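Local coordinates for epidermin leader peptide processing serine protease EpiP (PDB 3QFH), which probably cleaves the leader peptide from the precursor of the lantibiotic epidermin, acting as a subtilisin-like serine endopeptidase, at residues 48-53 with 264-269; 201-206 with 221-226; 283-288 with 333-338; 321-326 with 430-435. All coordinates share one frame; numbering follows the deposited sequence.

Contact 1: residues 48-53 with 264-269; sequences IPELHV and INYAKK. With SO4 (sulfate ion), chain L.
With CG of Tyr-266 anti to the backbone N (chi1 -179°), the phenol ring is carried off helix 254-269 toward Glu-50, whose CG stands anti to its own carbonyl carbon (chi1 -62°) before the chain bends at CG. The methylenes do the touching: Glu-50 CG lies 3.8 Å from Tyr-266 OH, and Glu-50 CB lies 3.9 Å from Tyr-266 CE1, approaching the ring obliquely. Carboxylate and ring planes stand steeply to one another, 77° apart. Leu-51 adds a looser apolar touch, its CD2 4.4 Å from Tyr-266 CB. Residues 48-53 form the tight turn between strands 43-48 and 53-59, with a short 3-10 piece at 49-51 and a G1 beta bulge in which His-52 and Val-53 face Ile-48. The turn belongs to sequence resembling protease propeptides and the helix to the subtilase part, consistent with a prodomain hairpin resting on the surface helices of the protease. Helix 213-225 shares the task, its Val-221 meeting both Glu-50 and Leu-51. At the far side of the turn, His-52 NE2 donates to sulfate O4 at 2.6 Å, near the plane of the imidazole; the ion probably comes from the crystallisation liquor. Tyrosine suits its place because its ring packs against methylenes while its hydroxyl bonds to Asn-225 OD1. Between the two segments, then, the chemistry is van der Waals packing of aliphatic carbon on an aromatic ring, with the phenol's polar demand met by the neighbouring helix.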
# COMPACT_ATOMS: atom_id res chain seq x y z
N ILE A 48 -15.17 -12.54 0.91
CA ILE A 48 -14.55 -12.00 2.10
C ILE A 48 -15.64 -11.96 3.20
O ILE A 48 -16.32 -10.95 3.36
CB ILE A 48 -14.01 -10.56 1.89
CG1 ILE A 48 -13.26 -10.43 0.56
CG2 ILE A 48 -13.13 -10.17 3.07
CD1 ILE A 48 -12.69 -9.04 0.30
N PRO A 49 -15.84 -13.08 3.91
CA PRO A 49 -16.91 -13.17 4.92
C PRO A 49 -16.92 -12.02 5.94
O PRO A 49 -17.98 -11.48 6.23
CB PRO A 49 -16.64 -14.52 5.61
CG PRO A 49 -15.98 -15.33 4.57
CD PRO A 49 -15.12 -14.36 3.77
N GLU A 50 -15.74 -11.62 6.42
CA GLU A 50 -15.62 -10.54 7.41
C GLU A 50 -16.15 -9.20 6.93
O GLU A 50 -16.48 -8.35 7.74
CB GLU A 50 -14.14 -10.34 7.82
CG GLU A 50 -13.46 -11.52 8.50
CD GLU A 50 -12.85 -12.54 7.53
OE1 GLU A 50 -13.13 -12.50 6.31
OE2 GLU A 50 -12.06 -13.39 8.03
N LEU A 51 -16.20 -8.98 5.63
CA LEU A 51 -16.68 -7.70 5.09
C LEU A 51 -18.03 -7.82 4.40
O LEU A 51 -18.56 -6.84 3.88
CB LEU A 51 -15.68 -7.17 4.08
CG LEU A 51 -14.23 -7.08 4.54
CD1 LEU A 51 -13.40 -6.40 3.47
CD2 LEU A 51 -14.12 -6.34 5.85
N HIS A 52 -18.56 -9.04 4.34
CA HIS A 52 -19.82 -9.29 3.65
C HIS A 52 -19.78 -8.89 2.17
O HIS A 52 -20.74 -8.29 1.65
CB HIS A 52 -20.99 -8.62 4.39
CG HIS A 52 -21.25 -9.18 5.75
ND1 HIS A 52 -21.22 -8.42 6.89
CD2 HIS A 52 -21.51 -10.45 6.14
CE1 HIS A 52 -21.48 -9.19 7.94
NE2 HIS A 52 -21.67 -10.43 7.51
N VAL A 53 -18.68 -9.22 1.49
CA VAL A 53 -18.57 -8.94 0.06
C VAL A 53 -18.09 -10.18 -0.71
O VAL A 53 -17.29 -10.98 -0.22
CB VAL A 53 -17.66 -7.72 -0.26
CG1 VAL A 53 -18.25 -6.44 0.33
CG2 VAL A 53 -16.23 -7.92 0.23
N ILE A 264 -10.03 -1.55 5.89
CA ILE A 264 -9.21 -0.59 6.65
C ILE A 264 -9.73 -0.42 8.11
O ILE A 264 -8.96 -0.44 9.07
CB ILE A 264 -9.16 0.77 5.89
CG1 ILE A 264 -8.35 0.59 4.61
CG2 ILE A 264 -8.53 1.88 6.75
CD1 ILE A 264 -8.42 1.75 3.65
N ASN A 265 -11.03 -0.29 8.27
CA ASN A 265 -11.62 -0.12 9.61
C ASN A 265 -11.55 -1.42 10.39
O ASN A 265 -11.43 -1.41 11.62
CB ASN A 265 -13.04 0.42 9.50
CG ASN A 265 -13.09 1.85 8.93
OD1 ASN A 265 -12.07 2.54 8.88
ND2 ASN A 265 -14.27 2.29 8.53
N TYR A 266 -11.62 -2.54 9.68
CA TYR A 266 -11.47 -3.84 10.30
C TYR A 266 -10.04 -3.94 10.86
O TYR A 266 -9.84 -4.34 12.01
CB TYR A 266 -11.74 -4.95 9.28
CG TYR A 266 -11.62 -6.37 9.83
CD1 TYR A 266 -12.73 -7.04 10.33
CD2 TYR A 266 -10.40 -7.02 9.85
CE1 TYR A 266 -12.62 -8.34 10.83
CE2 TYR A 266 -10.28 -8.29 10.33
CZ TYR A 266 -11.38 -8.95 10.82
OH TYR A 266 -11.23 -10.22 11.30
N ALA A 267 -9.05 -3.54 10.05
CA ALA A 267 -7.66 -3.56 10.49
C ALA A 267 -7.50 -2.71 11.73
O ALA A 267 -6.84 -3.12 12.66
CB ALA A 267 -6.70 -3.09 9.39
N LYS A 268 -8.12 -1.53 11.73
CA LYS A 268 -8.05 -0.62 12.89
C LYS A 268 -8.62 -1.29 14.14
O LYS A 268 -8.03 -1.20 15.21
CB LYS A 268 -8.80 0.67 12.62
CG LYS A 268 -8.77 1.68 13.78
CD LYS A 268 -9.80 2.78 13.53
CE LYS A 268 -9.97 3.72 14.73
NZ LYS A 268 -8.72 4.46 15.02
N LYS A 269 -9.74 -1.98 14.01
CA LYS A 269 -10.36 -2.68 15.13
C LYS A 269 -9.41 -3.76 15.67
O LYS A 269 -9.38 -4.03 16.84
CB LYS A 269 -11.69 -3.30 14.73
CG LYS A 269 -12.42 -3.99 15.88
CD LYS A 269 -13.72 -4.68 15.44
CE LYS A 269 -13.43 -5.87 14.53
NZ LYS A 269 -14.64 -6.70 14.28
S SO4 L . -22.71 -12.60 10.07
O1 SO4 L . -23.67 -13.59 10.53
O2 SO4 L . -22.96 -11.34 10.77
O3 SO4 L . -21.35 -13.05 10.33
O4 SO4 L . -22.88 -12.40 8.63

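Contact 2: residues 201-206 with 221-226; sequences TMYRVF and VQAAND
The Tyr-203 ring has the methyl of Ala-223 over one face and a carboxylate oxygen of Asp-226 at its edge, near its plane. Ala-223 CB sits 4.2 Å from the centroid of the Tyr-203 ring, 28° off the normal, a CH-pi contact; alanine suits this place because its single methyl lets the ring lie close to the helix backbone. Gln-222 comes in obliquely, its CG 3.5 Å from Tyr-203 CE1, and its amide plane is turned only 20° from the ring. Tyr-203 CG stands anti to the carbonyl carbon (chi1 -67°), directing the phenol from the strand to the end of the helix. Strand 200-204 belongs to the parallel sheet of the subtilisin-like alpha/beta fold, and helix 213-225 packs on that sheet before the chain re-enters it at strand 230-233. Where the helix ends, Tyr-203 OH donates to Asp-226 OD2 at 2.5 Å, a short bond that meets the oxygen on its anti side. The other oxygen is taken by the helix itself: Gln-222 NE2 donates to Asp-226 OD1 at 2.9 Å, in the plane of the amide but from above the carboxylate plane. Both carboxylate oxygens are thus gripped, which should fix the rotation of the group. Lys-149 on the neighbouring edge strand forms a salt bridge with Asp-226 OD2, and this positive charge probably favours the ionised carboxylate.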
# COMPACT_ATOMS: atom_id res chain seq x y z
N THR A 201 5.85 -9.60 6.10
CA THR A 201 4.97 -10.61 5.59
C THR A 201 4.43 -10.06 4.31
O THR A 201 3.89 -8.96 4.29
CB THR A 201 3.81 -10.88 6.55
OG1 THR A 201 4.31 -11.16 7.86
CG2 THR A 201 3.00 -12.05 6.09
N MET A 202 4.56 -10.81 3.23
CA MET A 202 4.08 -10.36 1.94
C MET A 202 2.71 -10.94 1.69
O MET A 202 2.47 -12.11 1.99
CB MET A 202 5.07 -10.77 0.83
CG MET A 202 4.59 -10.55 -0.62
SD MET A 202 4.21 -8.85 -1.07
CE MET A 202 5.78 -8.01 -0.77
N TYR A 203 1.80 -10.12 1.18
CA TYR A 203 0.48 -10.58 0.78
C TYR A 203 0.37 -10.27 -0.69
O TYR A 203 0.25 -9.11 -1.09
CB TYR A 203 -0.63 -9.93 1.60
CG TYR A 203 -0.56 -10.40 3.05
CD1 TYR A 203 -1.25 -11.54 3.45
CD2 TYR A 203 0.22 -9.74 3.99
CE1 TYR A 203 -1.19 -11.98 4.77
CE2 TYR A 203 0.30 -10.19 5.29
CZ TYR A 203 -0.41 -11.31 5.67
OH TYR A 203 -0.37 -11.75 6.96
N ARG A 204 0.43 -11.32 -1.50
CA ARG A 204 0.42 -11.16 -2.95
C ARG A 204 -0.99 -11.00 -3.52
O ARG A 204 -1.85 -11.85 -3.33
CB ARG A 204 1.15 -12.31 -3.65
CG ARG A 204 1.24 -12.10 -5.16
CD ARG A 204 2.22 -13.08 -5.82
NE ARG A 204 1.71 -14.45 -5.87
CZ ARG A 204 1.05 -14.98 -6.90
NH1 ARG A 204 0.78 -14.27 -7.98
NH2 ARG A 204 0.65 -16.25 -6.85
N VAL A 205 -1.18 -9.89 -4.22
CA VAL A 205 -2.44 -9.52 -4.85
C VAL A 205 -2.28 -9.26 -6.36
O VAL A 205 -3.19 -8.75 -6.98
CB VAL A 205 -3.06 -8.31 -4.13
CG1 VAL A 205 -3.31 -8.68 -2.65
CG2 VAL A 205 -2.17 -7.04 -4.23
N PHE A 206 -1.13 -9.62 -6.92
CA PHE A 206 -0.92 -9.52 -8.36
C PHE A 206 -0.36 -10.81 -8.90
O PHE A 206 0.51 -11.43 -8.27
CB PHE A 206 0.09 -8.45 -8.74
CG PHE A 206 -0.41 -7.04 -8.63
CD1 PHE A 206 -0.99 -6.41 -9.73
CD2 PHE A 206 -0.22 -6.32 -7.46
CE1 PHE A 206 -1.42 -5.10 -9.64
CE2 PHE A 206 -0.65 -5.00 -7.37
CZ PHE A 206 -1.25 -4.39 -8.46
N VAL A 221 -7.58 -7.63 5.42
CA VAL A 221 -8.20 -8.44 6.47
C VAL A 221 -7.28 -9.58 6.91
O VAL A 221 -7.14 -9.88 8.11
CB VAL A 221 -9.57 -9.00 5.99
CG1 VAL A 221 -10.10 -10.04 6.95
CG2 VAL A 221 -10.60 -7.85 5.83
N GLN A 222 -6.64 -10.24 5.95
CA GLN A 222 -5.75 -11.34 6.27
C GLN A 222 -4.56 -10.87 7.12
O GLN A 222 -4.20 -11.51 8.12
CB GLN A 222 -5.24 -12.01 4.99
CG GLN A 222 -4.42 -13.24 5.27
CD GLN A 222 -5.23 -14.32 5.93
OE1 GLN A 222 -6.25 -14.75 5.39
NE2 GLN A 222 -4.80 -14.76 7.10
N ALA A 223 -3.97 -9.75 6.70
CA ALA A 223 -2.81 -9.16 7.39
C ALA A 223 -3.17 -8.80 8.83
O ALA A 223 -2.39 -9.07 9.75
CB ALA A 223 -2.32 -7.92 6.64
N ALA A 224 -4.33 -8.20 9.00
CA ALA A 224 -4.82 -7.82 10.32
C ALA A 224 -5.11 -9.06 11.15
O ALA A 224 -4.83 -9.08 12.36
CB ALA A 224 -6.06 -6.94 10.20
N ASN A 225 -5.66 -10.11 10.54
CA ASN A 225 -5.92 -11.35 11.29
C ASN A 225 -4.63 -12.06 11.68
O ASN A 225 -4.60 -12.76 12.68
CB ASN A 225 -6.82 -12.32 10.51
CG ASN A 225 -8.29 -11.89 10.50
OD1 ASN A 225 -8.70 -11.04 11.30
ND2 ASN A 225 -9.07 -12.46 9.60
N ASP A 226 -3.60 -11.92 10.86
CA ASP A 226 -2.30 -12.53 11.11
C ASP A 226 -1.46 -11.77 12.17
O ASP A 226 -0.36 -12.17 12.48
CB ASP A 226 -1.49 -12.67 9.81
CG ASP A 226 -2.02 -13.77 8.88
OD1 ASP A 226 -2.91 -14.55 9.28
OD2 ASP A 226 -1.52 -13.86 7.72

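Contact 3: residues 283-288 with 333-338; sequences IDVNDK and MNYTDI
Two irregular backbones meet here, the type I beta turn Asp-284 to Asp-287 and the loop 333-338, with Val-285 CA opposite Tyr-335 and Asn-286 CA opposite Met-333. The turn is also an Asx turn, since Asp-284 OD2 accepts from Asn-286 N at 3.0 Å, and it leads to helix 288-292 with Asp-287 at the N-cap; both loops follow strands of the parallel sheet of the subtilisin-like fold. Val-285 lays its two methyls over one face of the Tyr-335 ring. Val-285 CG2 sits near the root of the ring, 3.4 Å from Tyr-335 CG, while Val-285 CG1 reaches toward the far end, 3.7 Å from Tyr-335 CZ. A branched valine suits this place because the two methyls together span the length of the ring. Tyr-335 points its CG away from the main-chain nitrogen (chi1 177°), which brings the ring under these methyls, and its hydroxyl is engaged beyond the contact by Asp-305 and by the backbone N of Gly-279. Beside this apolar patch lies a polar one. Asn-286 ND2 donates to Met-333 O at 3.2 Å, in the carbonyl plane and on a lone pair, with an N-H...O angle of 159°. A water knits the two loops further: it donates to Asp-284 OD2 at 2.9 Å and accepts from Met-333 N at 3.0 Å.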
# COMPACT_ATOMS: atom_id res chain seq x y z
N ILE A 283 -1.24 15.42 -8.72
CA ILE A 283 -2.45 16.23 -8.65
C ILE A 283 -2.88 16.59 -7.21
O ILE A 283 -2.64 15.83 -6.26
CB ILE A 283 -3.63 15.57 -9.40
CG1 ILE A 283 -4.17 14.37 -8.64
CG2 ILE A 283 -3.23 15.17 -10.82
CD1 ILE A 283 -5.25 13.65 -9.41
N ASP A 284 -3.45 17.78 -7.08
CA ASP A 284 -4.04 18.24 -5.83
C ASP A 284 -5.38 17.53 -5.79
O ASP A 284 -6.29 17.83 -6.58
CB ASP A 284 -4.22 19.77 -5.84
CG ASP A 284 -4.81 20.32 -4.53
OD1 ASP A 284 -4.60 21.52 -4.27
OD2 ASP A 284 -5.47 19.59 -3.76
N VAL A 285 -5.52 16.58 -4.87
CA VAL A 285 -6.72 15.77 -4.81
C VAL A 285 -8.01 16.53 -4.47
O VAL A 285 -9.07 15.95 -4.52
CB VAL A 285 -6.58 14.61 -3.84
CG1 VAL A 285 -5.46 13.68 -4.32
CG2 VAL A 285 -6.35 15.14 -2.43
N ASN A 286 -7.90 17.81 -4.10
CA ASN A 286 -9.08 18.61 -3.83
C ASN A 286 -9.71 19.14 -5.09
O ASN A 286 -10.84 19.59 -5.07
CB ASN A 286 -8.74 19.74 -2.88
CG ASN A 286 -8.41 19.23 -1.52
OD1 ASN A 286 -9.21 18.54 -0.91
ND2 ASN A 286 -7.22 19.54 -1.04
N ASP A 287 -8.96 19.08 -6.20
CA ASP A 287 -9.47 19.50 -7.50
C ASP A 287 -10.24 18.34 -8.12
O ASP A 287 -9.66 17.46 -8.76
CB ASP A 287 -8.32 19.90 -8.42
CG ASP A 287 -8.79 20.31 -9.82
OD1 ASP A 287 -9.97 20.06 -10.16
OD2 ASP A 287 -7.96 20.87 -10.58
N LYS A 288 -11.56 18.34 -7.93
CA LYS A 288 -12.42 17.26 -8.40
C LYS A 288 -12.33 17.06 -9.93
O LYS A 288 -12.37 15.92 -10.40
CB LYS A 288 -13.88 17.52 -8.01
CG LYS A 288 -14.15 17.79 -6.50
CD LYS A 288 -15.66 18.03 -6.25
CE LYS A 288 -15.99 18.59 -4.85
NZ LYS A 288 -15.66 20.05 -4.69
N MET A 333 -4.73 19.42 0.95
CA MET A 333 -5.23 19.53 2.32
C MET A 333 -6.13 18.35 2.58
O MET A 333 -6.81 17.86 1.67
CB MET A 333 -6.04 20.83 2.55
CG MET A 333 -5.23 22.08 2.96
SD MET A 333 -4.33 21.96 4.55
CE MET A 333 -3.95 23.69 4.80
N ASN A 334 -6.11 17.90 3.82
CA ASN A 334 -6.91 16.77 4.27
C ASN A 334 -6.65 15.50 3.49
O ASN A 334 -7.55 14.71 3.22
CB ASN A 334 -8.37 17.20 4.23
CG ASN A 334 -8.60 18.45 5.05
OD1 ASN A 334 -8.17 18.52 6.19
ND2 ASN A 334 -9.23 19.45 4.45
N TYR A 335 -5.38 15.31 3.15
CA TYR A 335 -4.93 14.17 2.38
C TYR A 335 -3.56 13.75 2.87
O TYR A 335 -3.45 12.81 3.60
CB TYR A 335 -4.93 14.54 0.89
CG TYR A 335 -4.42 13.50 -0.09
CD1 TYR A 335 -5.24 12.47 -0.52
CD2 TYR A 335 -3.13 13.58 -0.62
CE1 TYR A 335 -4.79 11.52 -1.44
CE2 TYR A 335 -2.67 12.64 -1.54
CZ TYR A 335 -3.51 11.62 -1.95
OH TYR A 335 -3.08 10.69 -2.87
N THR A 336 -2.51 14.47 2.49
CA THR A 336 -1.16 14.11 2.92
C THR A 336 -0.97 14.23 4.45
O THR A 336 -1.27 15.27 5.03
CB THR A 336 -0.15 15.04 2.24
OG1 THR A 336 -0.34 14.98 0.82
CG2 THR A 336 1.28 14.64 2.58
N ASP A 337 -0.49 13.15 5.08
CA ASP A 337 -0.19 13.13 6.52
C ASP A 337 1.30 13.29 6.82
O ASP A 337 1.68 13.83 7.88
CB ASP A 337 -0.67 11.81 7.12
CG ASP A 337 -2.18 11.66 7.06
OD1 ASP A 337 -2.88 12.59 7.52
OD2 ASP A 337 -2.68 10.64 6.57
N ILE A 338 2.13 12.82 5.89
CA ILE A 338 3.56 12.78 6.04
C ILE A 338 4.22 12.55 4.68
O ILE A 338 3.58 12.12 3.74
CB ILE A 338 3.92 11.62 7.01
CG1 ILE A 338 5.38 11.65 7.43
CG2 ILE A 338 3.57 10.29 6.37
CD1 ILE A 338 5.68 10.75 8.64
O HOH W 1 -5.38 21.18 -1.37

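Contact 4: residues 321-326 with 430-435; sequences QKSNLS and HGELDV. With SO4 (sulfate ion), chain M.
Ser-323 and Glu-432 meet through their polar ends, Ser-323 OG donating to Glu-432 OE1 at 2.7 Å. The glutamate spans the gap as a fully stretched chain: its CG swings to the far side from the main-chain nitrogen (chi1 -168°), and the extended run beyond CG brings OE1 within hydrogen-bonding distance of the serine hydroxyl. The serine OG meets Glu-432 OE1 on its syn side, tilted 29° out of the carboxylate plane. Ser-323 holds OG opposite its carbonyl carbon and beside its backbone N (chi1 -76°), and serine suits the place as a short hydroxyl donor facing an acid. The partners lie in two loops of the subtilisin-like domain: 321-326 follows strand 314-319 of the parallel sheet, and 430-435 runs into helix 435-439, with Asp-434 at its N-cap. Thr-319 OG1 bonds to Glu-432 OE2, and with both oxygens engaged the buried carboxylate is held at each branch. At the start of 430-435, the His-430 ring stacks with Tyr-414 and turns its edge to a sulfate, probably from the crystallisation liquor, donating from ND1 of His-430 to sulfate O4 at 2.7 Å.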
# COMPACT_ATOMS: atom_id res chain seq x y z
N GLN A 321 15.51 14.39 -3.53
CA GLN A 321 16.76 14.43 -2.78
C GLN A 321 17.04 15.77 -2.09
O GLN A 321 17.91 15.83 -1.23
CB GLN A 321 17.97 14.01 -3.62
CG GLN A 321 18.42 14.98 -4.73
CD GLN A 321 17.50 14.97 -5.92
OE1 GLN A 321 16.41 14.40 -5.86
NE2 GLN A 321 17.94 15.60 -7.01
N LYS A 322 16.36 16.83 -2.50
CA LYS A 322 16.49 18.13 -1.81
C LYS A 322 15.33 18.36 -0.81
O LYS A 322 15.06 19.48 -0.40
CB LYS A 322 16.54 19.25 -2.85
CG LYS A 322 17.84 19.20 -3.67
CD LYS A 322 17.89 20.22 -4.78
CE LYS A 322 19.36 20.51 -5.17
NZ LYS A 322 20.20 19.27 -5.30
N SER A 323 14.67 17.27 -0.42
CA SER A 323 13.53 17.30 0.50
C SER A 323 12.32 18.09 -0.02
O SER A 323 11.42 18.40 0.75
CB SER A 323 13.97 17.78 1.89
OG SER A 323 14.66 16.73 2.56
N ASN A 324 12.28 18.40 -1.32
CA ASN A 324 11.12 19.07 -1.92
C ASN A 324 10.14 18.01 -2.40
O ASN A 324 10.53 16.89 -2.71
CB ASN A 324 11.55 19.95 -3.10
CG ASN A 324 12.44 21.11 -2.66
OD1 ASN A 324 12.41 21.53 -1.51
ND2 ASN A 324 13.20 21.65 -3.59
N LEU A 325 8.85 18.34 -2.47
CA LEU A 325 7.87 17.34 -2.89
C LEU A 325 8.19 16.86 -4.30
O LEU A 325 8.49 17.65 -5.18
CB LEU A 325 6.45 17.90 -2.88
CG LEU A 325 5.34 16.85 -2.94
CD1 LEU A 325 5.30 16.10 -1.64
CD2 LEU A 325 4.00 17.50 -3.19
N SER A 326 8.13 15.54 -4.50
CA SER A 326 8.35 14.99 -5.82
C SER A 326 7.30 15.55 -6.78
O SER A 326 6.13 15.71 -6.41
CB SER A 326 8.23 13.48 -5.78
OG SER A 326 9.17 12.91 -4.91
N HIS A 430 2.63 16.55 8.09
CA HIS A 430 3.45 16.93 9.27
C HIS A 430 4.93 17.12 8.98
O HIS A 430 5.67 17.64 9.82
CB HIS A 430 3.26 15.94 10.41
CG HIS A 430 1.87 15.92 10.96
ND1 HIS A 430 1.43 16.85 11.87
CD2 HIS A 430 0.84 15.07 10.75
CE1 HIS A 430 0.17 16.59 12.18
NE2 HIS A 430 -0.21 15.51 11.52
N GLY A 431 5.37 16.71 7.80
CA GLY A 431 6.75 16.93 7.37
C GLY A 431 7.40 15.69 6.85
O GLY A 431 6.77 14.64 6.76
N GLU A 432 8.69 15.80 6.51
CA GLU A 432 9.45 14.67 6.01
C GLU A 432 9.83 13.77 7.19
O GLU A 432 10.23 14.25 8.25
CB GLU A 432 10.70 15.13 5.26
CG GLU A 432 11.39 14.03 4.46
CD GLU A 432 12.63 14.51 3.72
OE1 GLU A 432 13.50 15.13 4.36
OE2 GLU A 432 12.73 14.23 2.49
N LEU A 433 9.69 12.48 6.98
CA LEU A 433 10.06 11.45 7.96
C LEU A 433 11.50 11.63 8.50
O LEU A 433 12.42 11.87 7.72
CB LEU A 433 9.96 10.09 7.24
CG LEU A 433 10.31 8.81 8.00
CD1 LEU A 433 9.44 8.62 9.24
CD2 LEU A 433 10.20 7.61 7.05
N ASP A 434 11.68 11.52 9.82
CA ASP A 434 13.02 11.59 10.45
C ASP A 434 13.07 10.50 11.54
O ASP A 434 12.57 10.67 12.66
CB ASP A 434 13.31 12.98 11.03
CG ASP A 434 14.77 13.12 11.55
OD1 ASP A 434 15.22 14.30 11.69
OD2 ASP A 434 15.47 12.10 11.80
N VAL A 435 13.64 9.37 11.16
CA VAL A 435 13.69 8.19 12.01
C VAL A 435 14.61 8.40 13.19
O VAL A 435 14.35 7.89 14.29
CB VAL A 435 14.09 6.94 11.17
CG1 VAL A 435 14.29 5.70 12.04
CG2 VAL A 435 13.04 6.69 10.08
S SO4 M . 2.10 19.92 13.60
O1 SO4 M . 0.93 19.44 14.32
O2 SO4 M . 2.19 21.38 13.63
O3 SO4 M . 3.29 19.32 14.18
O4 SO4 M . 1.99 19.51 12.20

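How the contacts relate
From the N terminus, contact 1 opens first, in the hairpin turn 48-53, and closes a long loop at helix 254-269, tying the propeptide-like region to the protease. Contact 2 opens and closes within that loop, pairing strand 200-204 with helix 213-225; the two contacts touch where Ala-267 CA packs on Ala-224 CB at 3.7 Å. Contacts 3 and 4 come after both and cross each other, their segments alternating along the chain: 283-288, 321-326, 333-338, 430-435. Contact 3 joins two loops that follow sheet strands, and contact 4 brings in the C-terminal part. This crossing pair also touches, with Asp-337 O 2.9 Å from His-430 N, whereas contacts 2 and 4 lie on opposite sides of the chain's centre.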